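Local coordinates for PspGI restriction endonuclease (Pyrococcus sp. GI-H, PDB 3BM3), which probably acts as a type II site-specific deoxyribonuclease, and is captured here on its substrate DNA with base flipping, at residues Glu65-Tyr70 and Gln90-Ala95; Pro18-Ile23 and Gly100-Glu105. The protein carries 2 engineered substitutions. All coordinates share one frame; numbering follows the deposited sequence.

Contact 1: Glu65-Tyr70 and Gln90-Ala95; sequences EIYKEY and QSFQQA. With nucleotides of chain B.
Y67 reaches across from helix 52-80, and its hydroxyl is what touches 90-95: OH lies 3.7 Å from F92 O and 3.9 Å from A95 CB. No hydrogen bond spans the two segments. The polar partner of that hydroxyl is E71 OE2 on its own helix, so the meeting with F92 and A95 is plain packing, with only 92 Å² buried. On its DNA side, 90-95 holds chain B more firmly. Q94 shows how, atom by atom. Its CB sits 3.3 Å from DG9 N3 and its CG 3.1 Å from DG9 O4', which places the chain at the sugar and minor-groove edge of that nucleotide. A bend at chi2 (-73°) then turns CD and the amide toward DG8. There OE1 accepts from DG8 N2 at 2.9 Å in a nearly straight bond (172°), while NE2 donates to DG8 N3 at 3.1 Å (157°) and also to DG9 O4'. The two helices, consecutive in the chain, belong to an EcoRII C-terminal type sequence family of the PD-(D/E)XK clan, and the paired N2 and N3 bonds constitute minor-groove recognition of a guanine by 85-115. The main chain adds to this reading, since DG9 N2 donates to Q94 O at 3.1 Å. With leucine in place of Q94, DG8 N2 and N3 would probably both be left without their protein mates, and the guanine edge would be met by hydrocarbon. One turn earlier, S91 OG donates to OP1 of DA10 at 2.6 Å, fixing the helix against the backbone of the same strand. Q90 NE2 bonds to Q93 OE1 of the second subunit, and F97 of that subunit packs on Q94.

Contact 2: Pro18-Ile23 and Gly100-Glu105; sequences PPTNEI and GGKAFE. With nucleotides of chain A.
The first turn of helix 20-31 comes up against the middle of helix 85-115, with the CA atoms of T20 and A103 6.1 Å apart and P19 at the N-cap position. Contact 2 is thus a helix start packed on the long DNA-contacting helix of an EcoRII-C type endonuclease. T20 carries the close packing. Its methyl, held anti to the backbone N, approaches the helix 85-115 main chain, with CG2 3.6 Å from A103 CA. Alongside, T20 CB and K102 CG stand 4.2 Å apart, a looser aliphatic touch. A water ties the edge of the contact together: N21 N donates to it at 2.8 Å and K102 NZ at 3.2 Å, the lysine chain bending at chi2 (70°) and chi4 as it comes round to it. On the DNA side the helix shows two glycines. G101 CA lies 3.2 Å from O3' of DC4 of chain A, and G100 CA sits over a face of the DA6 base, 3.5 Å from C4 and almost straight above that atom. A CB on either residue would collide with the nucleotides. The methyl of A103 stands on the same side of the base as G100; A103 CB touches T20 CG2 on one hand and, on the other, lies 3.7 Å from DA6 N6.

How the contacts relate
Contacts 1 and 2 share helix 85-115, their centres are 11 Å apart, and contact 1 is nested along the chain within contact 2. Their other segments also pack together: Y70 CD2 lies 3.6 Å from P18 CD, and I66 CG2 lies 3.7 Å from I23 CG2. The DA6 base of chain A joins the two sites. Y67 of contact 1 approaches it from the face opposite G100, with Y67 CG 3.5 Å from DA6 N1. DA6 N1 is 14.3 Å from N3 of the neighbouring DC5, which remains paired with DG8, consistent with an adenine flipped into a protein pocket.

Contact 1: Glu65-Tyr70 and Gln90-Ala95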
ATOM      1  N   GLU C  65      20.743  11.589  -4.147  1.00 14.55           N
ATOM      2  CA  GLU C  65      21.824  12.352  -3.560  1.00 15.35           C
ATOM      3  C   GLU C  65      21.618  13.870  -3.706  1.00 14.14           C
ATOM      4  O   GLU C  65      21.824  14.631  -2.748  1.00 14.78           O
ATOM      5  CB  GLU C  65      23.164  11.909  -4.158  1.00 15.61           C
ATOM      6  CG  GLU C  65      24.279  12.865  -3.993  1.00 21.36           C
ATOM      7  CD  GLU C  65      25.317  12.674  -5.092  1.00 27.11           C
ATOM      8  OE1 GLU C  65      25.549  11.502  -5.477  1.00 31.51           O
ATOM      9  OE2 GLU C  65      25.849  13.706  -5.576  1.00 34.40           O
ATOM     10  N   ILE C  66      21.182  14.321  -4.872  1.00 13.02           N
ATOM     11  CA  ILE C  66      20.900  15.723  -5.079  1.00 12.91           C
ATOM     12  C   ILE C  66      19.761  16.168  -4.180  1.00 12.67           C
ATOM     13  O   ILE C  66      19.861  17.202  -3.490  1.00 12.99           O
ATOM     14  CB  ILE C  66      20.585  16.019  -6.564  1.00 13.78           C
ATOM     15  CG1 ILE C  66      21.883  15.855  -7.358  1.00 13.20           C
ATOM     16  CG2 ILE C  66      20.068  17.421  -6.760  1.00 13.29           C
ATOM     17  CD1 ILE C  66      21.666  15.770  -8.856  1.00 16.00           C
ATOM     18  N   TYR C  67      18.690  15.390  -4.193  1.00 12.40           N
ATOM     19  CA  TYR C  67      17.567  15.656  -3.310  1.00 11.87           C
ATOM     20  C   TYR C  67      18.093  15.842  -1.872  1.00 13.17           C
ATOM     21  O   TYR C  67      17.733  16.770  -1.178  1.00 12.63           O
ATOM     22  CB  TYR C  67      16.574  14.490  -3.345  1.00 12.59           C
ATOM     23  CG  TYR C  67      15.611  14.649  -2.220  1.00  9.86           C
ATOM     24  CD1 TYR C  67      14.533  15.503  -2.345  1.00 12.14           C
ATOM     25  CD2 TYR C  67      15.853  14.026  -0.996  1.00 12.39           C
ATOM     26  CE1 TYR C  67      13.687  15.702  -1.260  1.00 11.19           C
ATOM     27  CE2 TYR C  67      15.040  14.204   0.060  1.00 10.69           C
ATOM     28  CZ  TYR C  67      13.966  15.052  -0.068  1.00 13.67           C
ATOM     29  OH  TYR C  67      13.186  15.261   1.013  1.00 12.71           O
ATOM     30  N   LYS C  68      18.917  14.921  -1.409  1.00 13.34           N
ATOM     31  CA  LYS C  68      19.344  15.004   0.000  1.00 14.62           C
ATOM     32  C   LYS C  68      20.155  16.247   0.291  1.00 14.60           C
ATOM     33  O   LYS C  68      20.092  16.789   1.387  1.00 13.36           O
ATOM     34  CB  LYS C  68      20.105  13.768   0.408  1.00 16.07           C
ATOM     35  CG  LYS C  68      19.192  12.577   0.525  1.00 17.33           C
ATOM     36  CD  LYS C  68      19.866  11.392   1.170  1.00 23.40           C
ATOM     37  CE  LYS C  68      20.908  10.780   0.272  1.00 27.32           C
ATOM     38  NZ  LYS C  68      21.357   9.457   0.790  1.00 28.89           N
ATOM     39  N   GLU C  69      20.940  16.692  -0.682  1.00 14.36           N
ATOM     40  CA  GLU C  69      21.679  17.930  -0.532  1.00 15.65           C
ATOM     41  C   GLU C  69      20.730  19.092  -0.382  1.00 14.67           C
ATOM     42  O   GLU C  69      20.939  19.970   0.447  1.00 14.77           O
ATOM     43  CB  GLU C  69      22.588  18.174  -1.734  1.00 16.67           C
ATOM     44  CG  GLU C  69      23.725  17.163  -1.867  1.00 21.96           C
ATOM     45  CD  GLU C  69      24.573  17.401  -3.120  1.00 26.94           C
ATOM     46  OE1 GLU C  69      25.150  18.502  -3.237  1.00 30.57           O
ATOM     47  OE2 GLU C  69      24.686  16.482  -3.984  1.00 33.71           O
ATOM     48  N   TYR C  70      19.687  19.110  -1.192  1.00 13.46           N
ATOM     49  CA  TYR C  70      18.668  20.151  -1.067  1.00 13.24           C
ATOM     50  C   TYR C  70      17.919  20.032   0.250  1.00 12.64           C
ATOM     51  O   TYR C  70      17.672  21.021   0.921  1.00 12.72           O
ATOM     52  CB  TYR C  70      17.688  20.087  -2.213  1.00 13.97           C
ATOM     53  CG  TYR C  70      18.242  20.551  -3.539  1.00 13.48           C
ATOM     54  CD1 TYR C  70      19.187  21.572  -3.621  1.00 16.59           C
ATOM     55  CD2 TYR C  70      17.809  19.983  -4.734  1.00 16.46           C
ATOM     56  CE1 TYR C  70      19.681  21.989  -4.844  1.00 15.92           C
ATOM     57  CE2 TYR C  70      18.300  20.397  -5.946  1.00 15.95           C
ATOM     58  CZ  TYR C  70      19.214  21.413  -6.001  1.00 17.81           C
ATOM     59  OH  TYR C  70      19.725  21.867  -7.200  1.00 19.77           O
ATOM     60  N   GLN C  90       9.141  14.641   9.482  1.00  9.58           N
ATOM     61  CA  GLN C  90       8.020  13.856   8.974  1.00 10.08           C
ATOM     62  C   GLN C  90       7.766  14.313   7.547  1.00  8.55           C
ATOM     63  O   GLN C  90       7.564  13.504   6.641  1.00 10.24           O
ATOM     64  CB  GLN C  90       6.770  14.089   9.816  1.00  9.76           C
ATOM     65  CG  GLN C  90       5.596  13.357   9.252  1.00  9.35           C
ATOM     66  CD  GLN C  90       4.324  13.727   9.916  1.00 12.24           C
ATOM     67  OE1 GLN C  90       4.031  14.911  10.038  1.00 12.58           O
ATOM     68  NE2 GLN C  90       3.582  12.736  10.378  1.00  9.49           N
ATOM     69  N   SER C  91       7.750  15.628   7.364  1.00  9.04           N
ATOM     70  CA  SER C  91       7.527  16.216   6.038  1.00  9.42           C
ATOM     71  C   SER C  91       8.552  15.740   5.030  1.00  8.78           C
ATOM     72  O   SER C  91       8.205  15.374   3.907  1.00  9.95           O
ATOM     73  CB  SER C  91       7.470  17.742   6.089  1.00  9.59           C
ATOM     74  OG  SER C  91       6.292  18.203   6.752  1.00 10.91           O
ATOM     75  N   PHE C  92       9.812  15.670   5.441  1.00  9.81           N
ATOM     76  CA  PHE C  92      10.829  15.181   4.563  1.00  9.69           C
ATOM     77  C   PHE C  92      10.625  13.702   4.234  1.00 10.37           C
ATOM     78  O   PHE C  92      10.788  13.336   3.094  1.00 10.30           O
ATOM     79  CB  PHE C  92      12.190  15.348   5.171  1.00 10.91           C
ATOM     80  CG  PHE C  92      12.689  16.765   5.234  1.00 10.38           C
ATOM     81  CD1 PHE C  92      12.345  17.741   4.300  1.00 11.44           C
ATOM     82  CD2 PHE C  92      13.570  17.108   6.236  1.00 11.66           C
ATOM     83  CE1 PHE C  92      12.894  19.023   4.347  1.00 12.62           C
ATOM     84  CE2 PHE C  92      14.077  18.381   6.295  1.00 13.10           C
ATOM     85  CZ  PHE C  92      13.762  19.329   5.358  1.00 13.60           C
ATOM     86  N   GLN C  93      10.288  12.869   5.228  1.00  9.31           N
ATOM     87  CA  GLN C  93      10.041  11.446   4.967  1.00  9.99           C
ATOM     88  C   GLN C  93       8.916  11.316   3.958  1.00  9.26           C
ATOM     89  O   GLN C  93       8.997  10.536   3.039  1.00  9.56           O
ATOM     90  CB  GLN C  93       9.751  10.639   6.249  1.00 10.01           C
ATOM     91  CG  GLN C  93       9.466   9.209   5.985  1.00 10.52           C
ATOM     92  CD  GLN C  93      10.652   8.542   5.349  1.00 11.17           C
ATOM     93  OE1 GLN C  93      11.665   8.313   6.042  1.00 12.26           O
ATOM     94  NE2 GLN C  93      10.585   8.295   4.022  1.00  9.89           N
ATOM     95  N   GLN C  94       7.850  12.074   4.166  1.00  8.58           N
ATOM     96  CA  GLN C  94       6.699  12.028   3.269  1.00  8.90           C
ATOM     97  C   GLN C  94       7.078  12.480   1.857  1.00 10.03           C
ATOM     98  O   GLN C  94       6.647  11.896   0.867  1.00 10.23           O
ATOM     99  CB  GLN C  94       5.534  12.804   3.875  1.00  9.42           C
ATOM    100  CG  GLN C  94       5.057  12.221   5.169  1.00  9.40           C
ATOM    101  CD  GLN C  94       4.293  10.922   5.031  1.00  9.31           C
ATOM    102  OE1 GLN C  94       4.799   9.960   4.449  1.00  8.61           O
ATOM    103  NE2 GLN C  94       3.091  10.889   5.553  1.00  9.30           N
ATOM    104  N   ALA C  95       7.903  13.517   1.778  1.00  9.96           N
ATOM    105  CA  ALA C  95       8.496  13.944   0.496  1.00 10.39           C
ATOM    106  C   ALA C  95       9.303  12.844  -0.135  1.00 10.67           C
ATOM    107  O   ALA C  95       9.203  12.601  -1.324  1.00 11.97           O
ATOM    108  CB  ALA C  95       9.339  15.208   0.689  1.00  9.38           C
TER
ATOM    109  P    DG B   9      -0.821  13.772   7.872  1.00 10.92           P
ATOM    110  OP1  DG B   9      -0.816  13.907   9.356  1.00 11.58           O
ATOM    111  OP2  DG B   9      -2.099  13.901   7.132  1.00 11.04           O
ATOM    112  O5'  DG B   9       0.197  14.836   7.279  1.00 10.05           O
ATOM    113  C5'  DG B   9       1.540  14.857   7.740  1.00 10.57           C
ATOM    114  C4'  DG B   9       2.494  14.998   6.579  1.00 10.55           C
ATOM    115  O4'  DG B   9       2.428  13.818   5.733  1.00  9.30           O
ATOM    116  C3'  DG B   9       2.219  16.180   5.656  1.00  9.65           C
ATOM    117  O3'  DG B   9       3.468  16.620   5.142  1.00  8.59           O
ATOM    118  C2'  DG B   9       1.374  15.551   4.560  1.00 11.47           C
ATOM    119  C1'  DG B   9       2.029  14.187   4.417  1.00 10.13           C
ATOM    120  N9   DG B   9       1.147  13.135   3.918  1.00  9.83           N
ATOM    121  C8   DG B   9      -0.157  12.910   4.280  1.00  9.23           C
ATOM    122  N7   DG B   9      -0.677  11.861   3.701  1.00  8.89           N
ATOM    123  C5   DG B   9       0.343  11.370   2.900  1.00  8.68           C
ATOM    124  C6   DG B   9       0.372  10.244   2.035  1.00  9.49           C
ATOM    125  O6   DG B   9      -0.528   9.424   1.811  1.00 10.45           O
ATOM    126  N1   DG B   9       1.604  10.115   1.406  1.00  9.34           N
ATOM    127  C2   DG B   9       2.677  10.956   1.585  1.00  9.30           C
ATOM    128  N2   DG B   9       3.782  10.660   0.896  1.00  7.05           N
ATOM    129  N3   DG B   9       2.661  12.010   2.388  1.00  9.20           N
ATOM    130  C4   DG B   9       1.472  12.153   3.010  1.00  9.82           C
ATOM    131  P    DA B  10       3.549  17.940   4.238  1.00  8.99           P
ATOM    132  OP1  DA B  10       4.625  18.790   4.826  1.00 10.75           O
ATOM    133  OP2  DA B  10       2.214  18.514   3.995  1.00  9.38           O
ATOM    134  O5'  DA B  10       4.143  17.365   2.884  1.00  8.75           O
ATOM    135  C5'  DA B  10       5.343  16.613   2.919  1.00  8.85           C
ATOM    136  C4'  DA B  10       5.634  16.018   1.566  1.00  9.69           C
ATOM    137  O4'  DA B  10       4.664  14.996   1.257  1.00  9.81           O
ATOM    138  C3'  DA B  10       5.578  17.015   0.417  1.00  9.58           C
ATOM    139  O3'  DA B  10       6.625  16.714  -0.487  1.00 10.31           O
ATOM    140  C2'  DA B  10       4.212  16.773  -0.206  1.00 10.99           C
ATOM    141  C1'  DA B  10       3.999  15.286   0.032  1.00 10.26           C
ATOM    142  N9   DA B  10       2.604  14.912   0.217  1.00 10.53           N
ATOM    143  C8   DA B  10       1.667  15.558   0.985  1.00  9.41           C
ATOM    144  N7   DA B  10       0.499  14.971   1.000  1.00 12.86           N
ATOM    145  C5   DA B  10       0.674  13.866   0.179  1.00 12.34           C
ATOM    146  C6   DA B  10      -0.190  12.840  -0.202  1.00 16.69           C
ATOM    147  N6   DA B  10      -1.448  12.752   0.230  1.00 13.76           N
ATOM    148  N1   DA B  10       0.287  11.895  -1.042  1.00 15.84           N
ATOM    149  C2   DA B  10       1.562  11.984  -1.450  1.00 16.42           C
ATOM    150  N3   DA B  10       2.483  12.901  -1.146  1.00 10.80           N
ATOM    151  C4   DA B  10       1.963  13.824  -0.320  1.00 12.40           C
ATOM    152  P    DG B   8       1.316  10.100  12.268  1.00 11.52           P
ATOM    153  OP1  DG B   8       2.531   9.267  12.349  1.00 11.48           O
ATOM    154  OP2  DG B   8       1.169  11.294  13.146  1.00 11.55           O
ATOM    155  O5'  DG B   8       1.166  10.624  10.777  1.00  9.20           O
ATOM    156  C5'  DG B   8       1.156   9.713   9.692  1.00  8.28           C
ATOM    157  C4'  DG B   8       1.001  10.489   8.410  1.00 10.11           C
ATOM    158  O4'  DG B   8       1.012   9.580   7.281  1.00 10.12           O
ATOM    159  C3'  DG B   8      -0.323  11.243   8.312  1.00  9.91           C
ATOM    160  O3'  DG B   8      -0.118  12.389   7.496  1.00 10.84           O
ATOM    161  C2'  DG B   8      -1.189  10.259   7.548  1.00 10.34           C
ATOM    162  C1'  DG B   8      -0.165   9.812   6.530  1.00  9.57           C
ATOM    163  N9   DG B   8      -0.479   8.591   5.799  1.00  9.03           N
ATOM    164  C8   DG B   8      -1.635   7.849   5.862  1.00  9.99           C
ATOM    165  N7   DG B   8      -1.631   6.832   5.046  1.00  8.88           N
ATOM    166  C5   DG B   8      -0.398   6.906   4.412  1.00  9.27           C
ATOM    167  C6   DG B   8       0.166   6.090   3.408  1.00  9.05           C
ATOM    168  O6   DG B   8      -0.340   5.115   2.834  1.00  9.74           O
ATOM    169  N1   DG B   8       1.449   6.508   3.068  1.00  9.50           N
ATOM    170  C2   DG B   8       2.098   7.592   3.616  1.00  9.85           C
ATOM    171  N2   DG B   8       3.331   7.833   3.167  1.00  8.04           N
ATOM    172  N3   DG B   8       1.570   8.373   4.538  1.00  9.84           N
ATOM    173  C4   DG B   8       0.330   7.976   4.888  1.00  9.93           C
TER

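Contact 2: Pro18-Ile23 and Gly100-Glu105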
ATOM      1  N   PRO C  18      13.543  21.781  -4.950  1.00 14.50           N
ATOM      2  CA  PRO C  18      13.190  21.702  -6.351  1.00 14.78           C
ATOM      3  C   PRO C  18      12.439  20.420  -6.701  1.00 14.68           C
ATOM      4  O   PRO C  18      12.666  19.384  -6.070  1.00 13.86           O
ATOM      5  CB  PRO C  18      14.552  21.728  -7.032  1.00 14.99           C
ATOM      6  CG  PRO C  18      15.363  22.599  -6.140  1.00 15.31           C
ATOM      7  CD  PRO C  18      14.947  22.187  -4.768  1.00 15.08           C
ATOM      8  N   PRO C  19      11.506  20.507  -7.648  1.00 14.89           N
ATOM      9  CA  PRO C  19      10.716  19.303  -7.936  1.00 15.14           C
ATOM     10  C   PRO C  19      11.540  18.172  -8.527  1.00 14.92           C
ATOM     11  O   PRO C  19      12.615  18.384  -9.078  1.00 15.14           O
ATOM     12  CB  PRO C  19       9.682  19.778  -8.935  1.00 15.55           C
ATOM     13  CG  PRO C  19      10.189  21.058  -9.460  1.00 17.28           C
ATOM     14  CD  PRO C  19      11.075  21.658  -8.448  1.00 16.02           C
ATOM     15  N   THR C  20      11.025  16.968  -8.381  1.00 14.64           N
ATOM     16  CA  THR C  20      11.742  15.779  -8.795  1.00 14.12           C
ATOM     17  C   THR C  20      12.172  15.857 -10.262  1.00 14.02           C
ATOM     18  O   THR C  20      13.283  15.473 -10.584  1.00 14.44           O
ATOM     19  CB  THR C  20      10.894  14.516  -8.562  1.00 15.22           C
ATOM     20  OG1 THR C  20      10.570  14.440  -7.190  1.00 14.97           O
ATOM     21  CG2 THR C  20      11.641  13.256  -8.948  1.00 14.44           C
ATOM     22  N   ASN C  21      11.305  16.350 -11.127  1.00 15.65           N
ATOM     23  CA  ASN C  21      11.655  16.448 -12.551  1.00 17.07           C
ATOM     24  C   ASN C  21      12.934  17.262 -12.731  1.00 16.22           C
ATOM     25  O   ASN C  21      13.838  16.873 -13.482  1.00 17.72           O
ATOM     26  CB  ASN C  21      10.479  16.992 -13.378  1.00 17.90           C
ATOM     27  CG  ASN C  21      10.124  18.449 -13.069  1.00 21.62           C
ATOM     28  OD1 ASN C  21      10.158  18.909 -11.930  1.00 26.88           O
ATOM     29  ND2 ASN C  21       9.765  19.177 -14.107  1.00 30.25           N
ATOM     30  N   GLU C  22      13.039  18.377 -12.007  1.00 15.99           N
ATOM     31  CA  GLU C  22      14.226  19.220 -12.093  1.00 16.38           C
ATOM     32  C   GLU C  22      15.463  18.522 -11.561  1.00 15.05           C
ATOM     33  O   GLU C  22      16.545  18.616 -12.152  1.00 14.69           O
ATOM     34  CB  GLU C  22      13.988  20.558 -11.376  1.00 17.02           C
ATOM     35  CG  GLU C  22      12.890  21.357 -12.058  1.00 20.72           C
ATOM     36  CD  GLU C  22      12.589  22.700 -11.436  1.00 24.98           C
ATOM     37  OE1 GLU C  22      13.374  23.179 -10.577  1.00 26.82           O
ATOM     38  OE2 GLU C  22      11.543  23.281 -11.837  1.00 30.55           O
ATOM     39  N   ILE C  23      15.294  17.797 -10.461  1.00 14.13           N
ATOM     40  CA  ILE C  23      16.387  17.077  -9.862  1.00 14.52           C
ATOM     41  C   ILE C  23      16.846  15.961 -10.781  1.00 14.37           C
ATOM     42  O   ILE C  23      18.037  15.744 -10.929  1.00 15.11           O
ATOM     43  CB  ILE C  23      16.000  16.533  -8.481  1.00 15.00           C
ATOM     44  CG1 ILE C  23      15.733  17.719  -7.522  1.00 13.80           C
ATOM     45  CG2 ILE C  23      17.079  15.633  -7.949  1.00 15.72           C
ATOM     46  CD1 ILE C  23      15.325  17.306  -6.113  1.00 16.21           C
ATOM     47  N   GLY C 100      10.469   9.575  -4.251  1.00 10.85           N
ATOM     48  CA  GLY C 100      11.183   8.401  -4.642  1.00 11.96           C
ATOM     49  C   GLY C 100      10.319   7.669  -5.667  1.00 11.47           C
ATOM     50  O   GLY C 100      10.847   7.150  -6.650  1.00 12.34           O
ATOM     51  N   GLY C 101       9.011   7.621  -5.447  1.00 10.68           N
ATOM     52  CA  GLY C 101       8.130   6.990  -6.448  1.00 11.20           C
ATOM     53  C   GLY C 101       8.131   7.772  -7.732  1.00 11.80           C
ATOM     54  O   GLY C 101       8.286   7.223  -8.844  1.00 11.74           O
ATOM     55  N   LYS C 102       7.980   9.073  -7.615  1.00 11.89           N
ATOM     56  CA  LYS C 102       7.924   9.904  -8.813  1.00 13.06           C
ATOM     57  C   LYS C 102       9.231   9.795  -9.587  1.00 13.89           C
ATOM     58  O   LYS C 102       9.234   9.742 -10.820  1.00 12.52           O
ATOM     59  CB  LYS C 102       7.598  11.348  -8.451  1.00 14.07           C
ATOM     60  CG  LYS C 102       7.550  12.296  -9.660  1.00 16.00           C
ATOM     61  CD  LYS C 102       6.363  12.049 -10.563  1.00 23.32           C
ATOM     62  CE  LYS C 102       5.979  13.301 -11.381  1.00 25.25           C
ATOM     63  NZ  LYS C 102       6.008  14.560 -10.604  1.00 29.71           N
ATOM     64  N   ALA C 103      10.351   9.799  -8.882  1.00 13.60           N
ATOM     65  CA  ALA C 103      11.658   9.742  -9.535  1.00 14.06           C
ATOM     66  C   ALA C 103      11.761   8.496 -10.414  1.00 12.97           C
ATOM     67  O   ALA C 103      12.188   8.566 -11.584  1.00 11.83           O
ATOM     68  CB  ALA C 103      12.777   9.773  -8.500  1.00 13.71           C
ATOM     69  N   PHE C 104      11.298   7.365  -9.892  1.00 12.86           N
ATOM     70  CA  PHE C 104      11.385   6.127 -10.636  1.00 13.41           C
ATOM     71  C   PHE C 104      10.509   6.181 -11.902  1.00 13.25           C
ATOM     72  O   PHE C 104      10.942   5.829 -12.989  1.00 12.55           O
ATOM     73  CB  PHE C 104      11.043   4.944  -9.753  1.00 14.36           C
ATOM     74  CG  PHE C 104      11.148   3.641 -10.441  1.00 14.16           C
ATOM     75  CD1 PHE C 104      12.304   3.307 -11.128  1.00 17.32           C
ATOM     76  CD2 PHE C 104      10.101   2.754 -10.425  1.00 17.35           C
ATOM     77  CE1 PHE C 104      12.402   2.061 -11.767  1.00 17.20           C
ATOM     78  CE2 PHE C 104      10.213   1.508 -11.070  1.00 19.16           C
ATOM     79  CZ  PHE C 104      11.371   1.192 -11.745  1.00 17.52           C
ATOM     80  N   GLU C 105       9.331   6.774 -11.764  1.00 12.55           N
ATOM     81  CA  GLU C 105       8.412   6.907 -12.863  1.00 12.98           C
ATOM     82  C   GLU C 105       8.994   7.830 -13.913  1.00 11.98           C
ATOM     83  O   GLU C 105       8.944   7.544 -15.105  1.00 12.08           O
ATOM     84  CB  GLU C 105       7.055   7.372 -12.349  1.00 13.29           C
ATOM     85  CG  GLU C 105       6.475   6.253 -11.456  1.00 20.01           C
ATOM     86  CD  GLU C 105       5.114   6.481 -10.802  1.00 28.82           C
ATOM     87  OE1 GLU C 105       4.198   7.018 -11.468  1.00 35.82           O
ATOM     88  OE2 GLU C 105       4.949   6.007  -9.640  1.00 32.05           O
TER
ATOM     89  P    DA A   6      10.544   3.546  -1.205  1.00  9.97           P
ATOM     90  OP1  DA A   6      10.509   2.577  -2.336  1.00 11.65           O
ATOM     91  OP2  DA A   6      11.528   3.345  -0.106  1.00 10.94           O
ATOM     92  O5'  DA A   6      10.741   4.983  -1.858  1.00  9.88           O
ATOM     93  C5'  DA A   6      11.068   6.099  -1.046  1.00 10.56           C
ATOM     94  C4'  DA A   6      12.566   6.222  -0.955  1.00 12.85           C
ATOM     95  O4'  DA A   6      13.124   6.696  -2.204  1.00 11.58           O
ATOM     96  C3'  DA A   6      13.051   7.190   0.122  1.00 14.21           C
ATOM     97  O3'  DA A   6      14.025   6.516   0.908  1.00 15.22           O
ATOM     98  C2'  DA A   6      13.678   8.326  -0.667  1.00 17.75           C
ATOM     99  C1'  DA A   6      14.168   7.597  -1.895  1.00 18.15           C
ATOM    100  N9   DA A   6      14.419   8.429  -3.072  1.00 14.29           N
ATOM    101  C8   DA A   6      15.009   8.011  -4.236  1.00 16.26           C
ATOM    102  N7   DA A   6      15.137   8.955  -5.133  1.00 16.01           N
ATOM    103  C5   DA A   6      14.590  10.072  -4.523  1.00 13.82           C
ATOM    104  C6   DA A   6      14.432  11.397  -4.957  1.00 18.67           C
ATOM    105  N6   DA A   6      14.824  11.831  -6.159  1.00 17.21           N
ATOM    106  N1   DA A   6      13.855  12.272  -4.107  1.00 17.90           N
ATOM    107  C2   DA A   6      13.467  11.832  -2.902  1.00 17.28           C
ATOM    108  N3   DA A   6      13.562  10.611  -2.380  1.00 16.96           N
ATOM    109  C4   DA A   6      14.141   9.765  -3.251  1.00 14.49           C
ATOM    110  P    DC A   5       5.986   3.835  -5.279  1.00  9.89           P
ATOM    111  OP1  DC A   5       7.186   3.565  -6.090  1.00  9.02           O
ATOM    112  OP2  DC A   5       4.832   2.898  -5.314  1.00  9.47           O
ATOM    113  O5'  DC A   5       6.454   3.982  -3.766  1.00  7.21           O
ATOM    114  C5'  DC A   5       7.480   4.903  -3.434  1.00  9.12           C
ATOM    115  C4'  DC A   5       7.657   4.940  -1.936  1.00  7.30           C
ATOM    116  O4'  DC A   5       6.415   5.393  -1.368  1.00  9.41           O
ATOM    117  C3'  DC A   5       7.944   3.568  -1.326  1.00  8.34           C
ATOM    118  O3'  DC A   5       9.108   3.638  -0.517  1.00  9.69           O
ATOM    119  C2'  DC A   5       6.724   3.251  -0.482  1.00  9.96           C
ATOM    120  C1'  DC A   5       6.088   4.604  -0.241  1.00  9.14           C
ATOM    121  N1   DC A   5       4.628   4.530  -0.155  1.00  9.24           N
ATOM    122  C2   DC A   5       3.983   5.155   0.908  1.00 12.10           C
ATOM    123  O2   DC A   5       4.658   5.833   1.698  1.00 11.76           O
ATOM    124  N3   DC A   5       2.644   5.018   1.043  1.00  9.44           N
ATOM    125  C4   DC A   5       1.953   4.306   0.144  1.00  9.32           C
ATOM    126  N4   DC A   5       0.640   4.164   0.329  1.00  9.54           N
ATOM    127  C5   DC A   5       2.584   3.703  -0.980  1.00  9.01           C
ATOM    128  C6   DC A   5       3.907   3.837  -1.090  1.00  9.54           C
ATOM    129  P    DC A   4       0.624   4.615  -7.147  1.00 12.39           P
ATOM    130  OP1  DC A   4       1.102   4.142  -8.471  1.00 12.05           O
ATOM    131  OP2  DC A   4      -0.122   3.688  -6.257  1.00 11.24           O
ATOM    132  O5'  DC A   4       1.901   5.161  -6.370  1.00 10.66           O
ATOM    133  C5'  DC A   4       2.783   6.077  -7.007  1.00 10.94           C
ATOM    134  C4'  DC A   4       3.629   6.777  -5.972  1.00 10.03           C
ATOM    135  O4'  DC A   4       2.814   7.589  -5.117  1.00 10.39           O
ATOM    136  C3'  DC A   4       4.318   5.826  -5.013  1.00  8.37           C
ATOM    137  O3'  DC A   4       5.476   5.304  -5.645  1.00  9.36           O
ATOM    138  C2'  DC A   4       4.658   6.747  -3.854  1.00  8.85           C
ATOM    139  C1'  DC A   4       3.486   7.732  -3.858  1.00  8.71           C
ATOM    140  N1   DC A   4       2.490   7.517  -2.804  1.00  8.52           N
ATOM    141  C2   DC A   4       2.534   8.321  -1.665  1.00  8.79           C
ATOM    142  O2   DC A   4       3.455   9.146  -1.555  1.00 10.38           O
ATOM    143  N3   DC A   4       1.580   8.176  -0.719  1.00 11.19           N
ATOM    144  C4   DC A   4       0.619   7.261  -0.875  1.00  8.96           C
ATOM    145  N4   DC A   4      -0.321   7.167   0.066  1.00 10.64           N
ATOM    146  C5   DC A   4       0.575   6.403  -2.011  1.00  8.18           C
ATOM    147  C6   DC A   4       1.521   6.564  -2.939  1.00  9.61           C
TER
HETATM  148  O   HOH W   1       8.561  16.543 -10.537  1.00 21.54           O